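Local coordinates for protein 3-methylornithine synthase (Methanosarcina barkeri, PDB 3T7V) that isomerises L-lysine to (3R)-3-methyl-D-ornithine by radical chemistry with a [4Fe-4S] cluster and S-adenosylmethionine, a step in pyrrolysine biosynthesis, at residues T30-E35 with E258-S263; R42-A47 with L290-N295. All blocks are in the same frame, centred on the assembly; numbering follows the deposited sequence.

Contact 1: residues T30-E35 with E258-S263; sequences TLLSLE and ELKIIS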
loop_
_atom_site.group_PDB
_atom_site.type_symbol
_atom_site.label_atom_id
_atom_site.label_comp_id
_atom_site.label_asym_id
_atom_site.label_seq_id
_atom_site.Cartn_x
_atom_site.Cartn_y
_atom_site.Cartn_z
ATOM N N THR A 30 2.652 -19.965 14.694
ATOM C CA THR A 30 1.898 -21.071 14.156
ATOM C C THR A 30 1.303 -20.695 12.801
ATOM O O THR A 30 1.479 -21.429 11.810
ATOM C CB THR A 30 0.842 -21.441 15.128
ATOM O OG1 THR A 30 1.437 -21.782 16.372
ATOM C CG2 THR A 30 -0.052 -22.631 14.566
ATOM N N LEU A 31 0.633 -19.536 12.757
ATOM C CA LEU A 31 -0.028 -19.096 11.501
ATOM C C LEU A 31 0.976 -18.850 10.386
ATOM O O LEU A 31 0.772 -19.267 9.201
ATOM C CB LEU A 31 -0.919 -17.857 11.765
ATOM C CG LEU A 31 -2.095 -18.157 12.725
ATOM C CD1 LEU A 31 -2.887 -16.873 12.911
ATOM C CD2 LEU A 31 -3.052 -19.232 12.234
ATOM N N LEU A 32 2.101 -18.243 10.767
ATOM C CA LEU A 32 3.127 -17.952 9.778
ATOM C C LEU A 32 3.865 -19.184 9.280
ATOM O O LEU A 32 4.549 -19.139 8.266
ATOM C CB LEU A 32 4.076 -16.855 10.275
ATOM C CG LEU A 32 3.419 -15.458 10.423
ATOM C CD1 LEU A 32 4.376 -14.535 11.213
ATOM C CD2 LEU A 32 3.044 -14.817 9.040
ATOM N N SER A 33 3.787 -20.322 9.996
ATOM C CA SER A 33 4.523 -21.499 9.509
ATOM C C SER A 33 3.564 -22.455 8.754
ATOM O O SER A 33 3.972 -23.538 8.381
ATOM C CB SER A 33 5.325 -22.162 10.626
ATOM O OG SER A 33 4.437 -22.524 11.609
ATOM N N LEU A 34 2.302 -22.059 8.520
ATOM C CA LEU A 34 1.349 -22.939 7.863
ATOM C C LEU A 34 1.808 -23.191 6.424
ATOM O O LEU A 34 2.251 -22.269 5.739
ATOM C CB LEU A 34 -0.102 -22.392 7.871
ATOM C CG LEU A 34 -0.824 -22.224 9.180
ATOM C CD1 LEU A 34 -2.086 -21.418 8.934
ATOM C CD2 LEU A 34 -1.230 -23.583 9.690
ATOM N N GLU A 35 1.745 -24.445 5.986
ATOM C CA GLU A 35 2.282 -24.817 4.685
ATOM C C GLU A 35 1.229 -25.590 3.871
ATOM O O GLU A 35 1.200 -25.492 2.629
ATOM C CB GLU A 35 3.557 -25.661 4.910
ATOM C CG GLU A 35 4.136 -26.311 3.658
ATOM C CD GLU A 35 5.452 -27.021 3.931
ATOM O OE1 GLU A 35 6.501 -26.353 3.802
ATOM O OE2 GLU A 35 5.434 -28.225 4.291
ATOM N N GLU A 258 2.724 -13.343 0.913
ATOM C CA GLU A 258 1.878 -12.193 1.134
ATOM C C GLU A 258 0.432 -12.627 1.556
ATOM O O GLU A 258 -0.162 -11.982 2.386
ATOM C CB GLU A 258 1.903 -11.386 -0.140
ATOM C CG GLU A 258 1.071 -10.110 -0.069
ATOM C CD GLU A 258 0.994 -9.408 -1.394
ATOM O OE1 GLU A 258 1.924 -9.640 -2.267
ATOM O OE2 GLU A 258 0.027 -8.610 -1.582
ATOM N N LEU A 259 -0.139 -13.699 0.969
ATOM C CA LEU A 259 -1.499 -14.046 1.350
ATOM C C LEU A 259 -1.642 -14.448 2.795
ATOM O O LEU A 259 -2.573 -14.063 3.482
ATOM C CB LEU A 259 -2.042 -15.170 0.456
ATOM C CG LEU A 259 -1.884 -14.974 -1.063
ATOM C CD1 LEU A 259 -2.486 -16.251 -1.691
ATOM C CD2 LEU A 259 -2.682 -13.736 -1.446
ATOM N N LYS A 260 -0.673 -15.244 3.278
ATOM C CA LYS A 260 -0.648 -15.622 4.696
ATOM C C LYS A 260 -0.554 -14.377 5.587
ATOM O O LYS A 260 -1.215 -14.257 6.598
ATOM C CB LYS A 260 0.587 -16.558 4.930
ATOM C CG LYS A 260 0.666 -17.244 6.254
ATOM C CD LYS A 260 1.385 -18.654 6.104
ATOM C CE LYS A 260 2.643 -18.483 5.322
ATOM N NZ LYS A 260 3.532 -19.651 5.643
ATOM N N ILE A 261 0.294 -13.428 5.187
ATOM C CA ILE A 261 0.477 -12.295 6.055
ATOM C C ILE A 261 -0.729 -11.366 6.003
ATOM O O ILE A 261 -1.085 -10.752 6.990
ATOM C CB ILE A 261 1.764 -11.529 5.709
ATOM C CG1 ILE A 261 2.986 -12.460 6.050
ATOM C CG2 ILE A 261 1.931 -10.187 6.467
ATOM C CD1 ILE A 261 4.222 -11.932 5.404
ATOM N N ILE A 262 -1.388 -11.259 4.829
ATOM C CA ILE A 262 -2.686 -10.495 4.754
ATOM C C ILE A 262 -3.701 -11.048 5.761
ATOM O O ILE A 262 -4.363 -10.298 6.470
ATOM C CB ILE A 262 -3.261 -10.443 3.338
ATOM C CG1 ILE A 262 -2.435 -9.526 2.461
ATOM C CG2 ILE A 262 -4.718 -9.997 3.382
ATOM C CD1 ILE A 262 -2.808 -9.651 0.998
ATOM N N SER A 263 -3.791 -12.404 5.771
ATOM C CA SER A 263 -4.760 -12.991 6.723
ATOM C C SER A 263 -4.351 -12.715 8.158
ATOM O O SER A 263 -5.192 -12.376 8.974
ATOM C CB SER A 263 -4.857 -14.481 6.526
ATOM O OG SER A 263 -5.310 -14.779 5.218
#

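Contact 2: residues R42-A47 with L290-N295; sequences RLYSAA and LNAGAN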
loop_
_atom_site.group_PDB
_atom_site.type_symbol
_atom_site.label_atom_id
_atom_site.label_comp_id
_atom_site.label_asym_id
_atom_site.label_seq_id
_atom_site.Cartn_x
_atom_site.Cartn_y
_atom_site.Cartn_z
ATOM N N ARG A 42 -7.978 -22.713 5.866
ATOM C CA ARG A 42 -8.650 -22.408 7.121
ATOM C C ARG A 42 -8.231 -21.012 7.616
ATOM O O ARG A 42 -9.047 -20.257 8.191
ATOM C CB ARG A 42 -8.481 -23.518 8.194
ATOM C CG ARG A 42 -7.220 -23.559 8.980
ATOM C CD ARG A 42 -7.535 -23.868 10.444
ATOM N NE ARG A 42 -6.327 -23.822 11.273
ATOM C CZ ARG A 42 -5.629 -22.721 11.545
ATOM N NH1 ARG A 42 -5.994 -21.546 11.059
ATOM N NH2 ARG A 42 -4.550 -22.807 12.299
ATOM N N LEU A 43 -6.994 -20.638 7.351
ATOM C CA LEU A 43 -6.495 -19.279 7.730
ATOM C C LEU A 43 -7.214 -18.206 6.869
ATOM O O LEU A 43 -7.716 -17.211 7.455
ATOM C CB LEU A 43 -4.974 -19.228 7.521
ATOM C CG LEU A 43 -4.365 -17.845 7.675
ATOM C CD1 LEU A 43 -4.670 -17.222 9.061
ATOM C CD2 LEU A 43 -2.882 -17.825 7.302
ATOM N N TYR A 44 -7.286 -18.410 5.558
ATOM C CA TYR A 44 -8.010 -17.443 4.702
ATOM C C TYR A 44 -9.478 -17.313 5.092
ATOM O O TYR A 44 -9.988 -16.254 5.187
ATOM C CB TYR A 44 -7.931 -17.807 3.221
ATOM C CG TYR A 44 -6.519 -18.062 2.696
ATOM C CD1 TYR A 44 -5.387 -17.371 3.240
ATOM C CD2 TYR A 44 -6.289 -18.912 1.611
ATOM C CE1 TYR A 44 -4.108 -17.612 2.750
ATOM C CE2 TYR A 44 -5.033 -19.115 1.126
ATOM C CZ TYR A 44 -3.954 -18.472 1.689
ATOM O OH TYR A 44 -2.724 -18.782 1.180
ATOM N N SER A 45 -10.133 -18.458 5.368
ATOM C CA SER A 45 -11.528 -18.450 5.786
ATOM C C SER A 45 -11.720 -17.679 7.085
ATOM O O SER A 45 -12.681 -16.916 7.214
ATOM C CB SER A 45 -12.008 -19.918 6.000
ATOM O OG SER A 45 -13.363 -19.877 6.389
ATOM N N ALA A 46 -10.819 -17.852 8.066
ATOM C CA ALA A 46 -10.942 -17.095 9.301
ATOM C C ALA A 46 -10.854 -15.581 9.047
ATOM O O ALA A 46 -11.590 -14.759 9.623
ATOM C CB ALA A 46 -9.861 -17.550 10.332
ATOM N N ALA A 47 -9.844 -15.213 8.259
ATOM C CA ALA A 47 -9.710 -13.775 7.948
ATOM C C ALA A 47 -10.923 -13.250 7.160
ATOM O O ALA A 47 -11.338 -12.108 7.391
ATOM C CB ALA A 47 -8.413 -13.570 7.160
ATOM N N LEU A 290 -8.019 -10.400 -1.778
ATOM C CA LEU A 290 -9.335 -10.213 -1.137
ATOM C C LEU A 290 -9.826 -11.463 -0.402
ATOM O O LEU A 290 -10.340 -11.360 0.758
ATOM C CB LEU A 290 -10.433 -9.791 -2.145
ATOM C CG LEU A 290 -10.135 -8.404 -2.797
ATOM C CD1 LEU A 290 -11.043 -8.255 -4.035
ATOM C CD2 LEU A 290 -10.387 -7.253 -1.778
ATOM N N ASN A 291 -9.596 -12.659 -0.997
ATOM C CA ASN A 291 -9.997 -13.882 -0.291
ATOM C C ASN A 291 -9.100 -14.236 0.861
ATOM O O ASN A 291 -9.428 -15.138 1.618
ATOM C CB ASN A 291 -10.060 -15.019 -1.304
ATOM C CG ASN A 291 -11.280 -14.909 -2.186
ATOM O OD1 ASN A 291 -12.320 -14.307 -1.783
ATOM N ND2 ASN A 291 -11.206 -15.499 -3.372
ATOM N N ALA A 292 -8.003 -13.524 1.061
ATOM C CA ALA A 292 -7.168 -13.695 2.279
ATOM C C ALA A 292 -7.525 -12.615 3.344
ATOM O O ALA A 292 -6.965 -12.649 4.449
ATOM C CB ALA A 292 -5.688 -13.544 1.932
ATOM N N GLY A 293 -8.462 -11.709 3.038
ATOM C CA GLY A 293 -8.905 -10.729 4.057
ATOM C C GLY A 293 -8.697 -9.267 3.730
ATOM O O GLY A 293 -9.014 -8.425 4.528
ATOM N N ALA A 294 -8.196 -8.968 2.554
ATOM C CA ALA A 294 -8.054 -7.546 2.194
ATOM C C ALA A 294 -9.439 -6.914 1.939
ATOM O O ALA A 294 -10.418 -7.592 1.647
ATOM C CB ALA A 294 -7.196 -7.397 0.936
ATOM N N ASN A 295 -9.490 -5.581 2.028
ATOM C CA ASN A 295 -10.790 -4.859 1.822
ATOM C C ASN A 295 -10.704 -3.609 0.933
ATOM O O ASN A 295 -11.654 -2.898 0.825
ATOM C CB ASN A 295 -11.501 -4.601 3.171
ATOM C CG ASN A 295 -10.742 -3.605 4.057
ATOM O OD1 ASN A 295 -9.619 -3.334 3.864
ATOM N ND2 ASN A 295 -11.364 -3.134 5.070
#

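Contact 1: residues T30-E35 with E258-S263
Lys260 and the carbonyls of Leu32 and Leu34 make a buried polar contact, in which a lysine of barrel helix 258-268 bonds to the turn where helix 25-32 gives way to a loop, among the helices that precede the barrel. Its CG stands anti to the backbone N (chi1 -170°), carrying the chain toward residues 31-34, and bends at chi2 and chi3 bring the ammonium between two peptide oxygens. Lys260 NZ lies 2.9 Å from Leu32 O, above that carbonyl plane, and 2.9 Å from Leu34 O, this time in the plane. Asn255 O is a third acceptor for NZ, so three backbone carbonyls hold the buried charge. The methylenes pack on the same turn, Lys260 CD resting 3.2 Å from Leu31 O. Beside this polar grip, Leu32 CD2 meets Ile261 CG1 at 3.8 Å, and Thr219 of helix 216-228 touches both side chains. A methionine in place of Lys260 would probably leave the carbonyls of Leu32 and Leu34 without this shared donor and the turn after helix 25-32 less firmly fixed. The bonded lysine seats these early helices on the outer layer of the radical SAM TIM-barrel fold.

Contact 2: residues R42-A47 with L290-N295
Helix 37-55 comes close to the end of helix 278-291, with the CA atoms of Tyr44 and Ala292 4.5 Å apart and those of Ala47 and Gly293 5.0 Å apart. At that distance the side chains that meet do so mainly through a methylene, two methyls and one side of a ring. Tyr44 CB sits 3.5 Å from Asn291 O, and the near side of its ring meets the next residue, Tyr44 CD1 lying 4.1 Å from Ala292 CB. With CG beside the backbone N and anti to the carbonyl carbon (chi1 -52°), the ring is laid alongside Ala292; its approach to that methyl is oblique. One turn along, the methyl of Ala47 points at the other backbone and stops 3.2 Å from Ala292 O, a snug fit. The loop it meets is a Schellman motif: Gly293 leaves the helix with positive phi (120°) and two bonds run back into the last turn, one of them from Gly293 N to Leu290 O at 3.0 Å. Having no side chain, Gly293 can take this phi and lie close to Ala47, its CA 4.2 Å from Ala47 CB. No hydrogen bond joins the two segments themselves; the carbonyls of the turn are taken up by neighbours. Arg48 and Arg51, further along helix 37-55, reach Asn291 O and the oxygens of Leu290 and Ala294 respectively, while Gly293 O accepts from Arg266 of helix 258-268. The turn leads directly into barrel strand 296-300, and just before it Asn295 makes backbone hydrogen bonds with Phe60 of strand 58-68 and with Ile274.

Overall arrangement
From the N terminus, the chain runs through helix 25-32 and then helix 37-55, and each supplies the first half of one contact before the barrel strands begin at strand 58-68. Contact 1 closes a loop of 222 residues when helix 258-268 arrives; contact 2 closes one of 242 after helix 278-291. Their segments alternate, so the two loops cross rather than nest. The contacts' centres are 10 Å apart, and they meet directly: Ser263 OG lies 2.8 Å from Ala292 O, a probable hydrogen bond, and Ser263 also packs against Leu43 and Tyr44. Together they tie two successive N-terminal helices to consecutive helices late in the barrel.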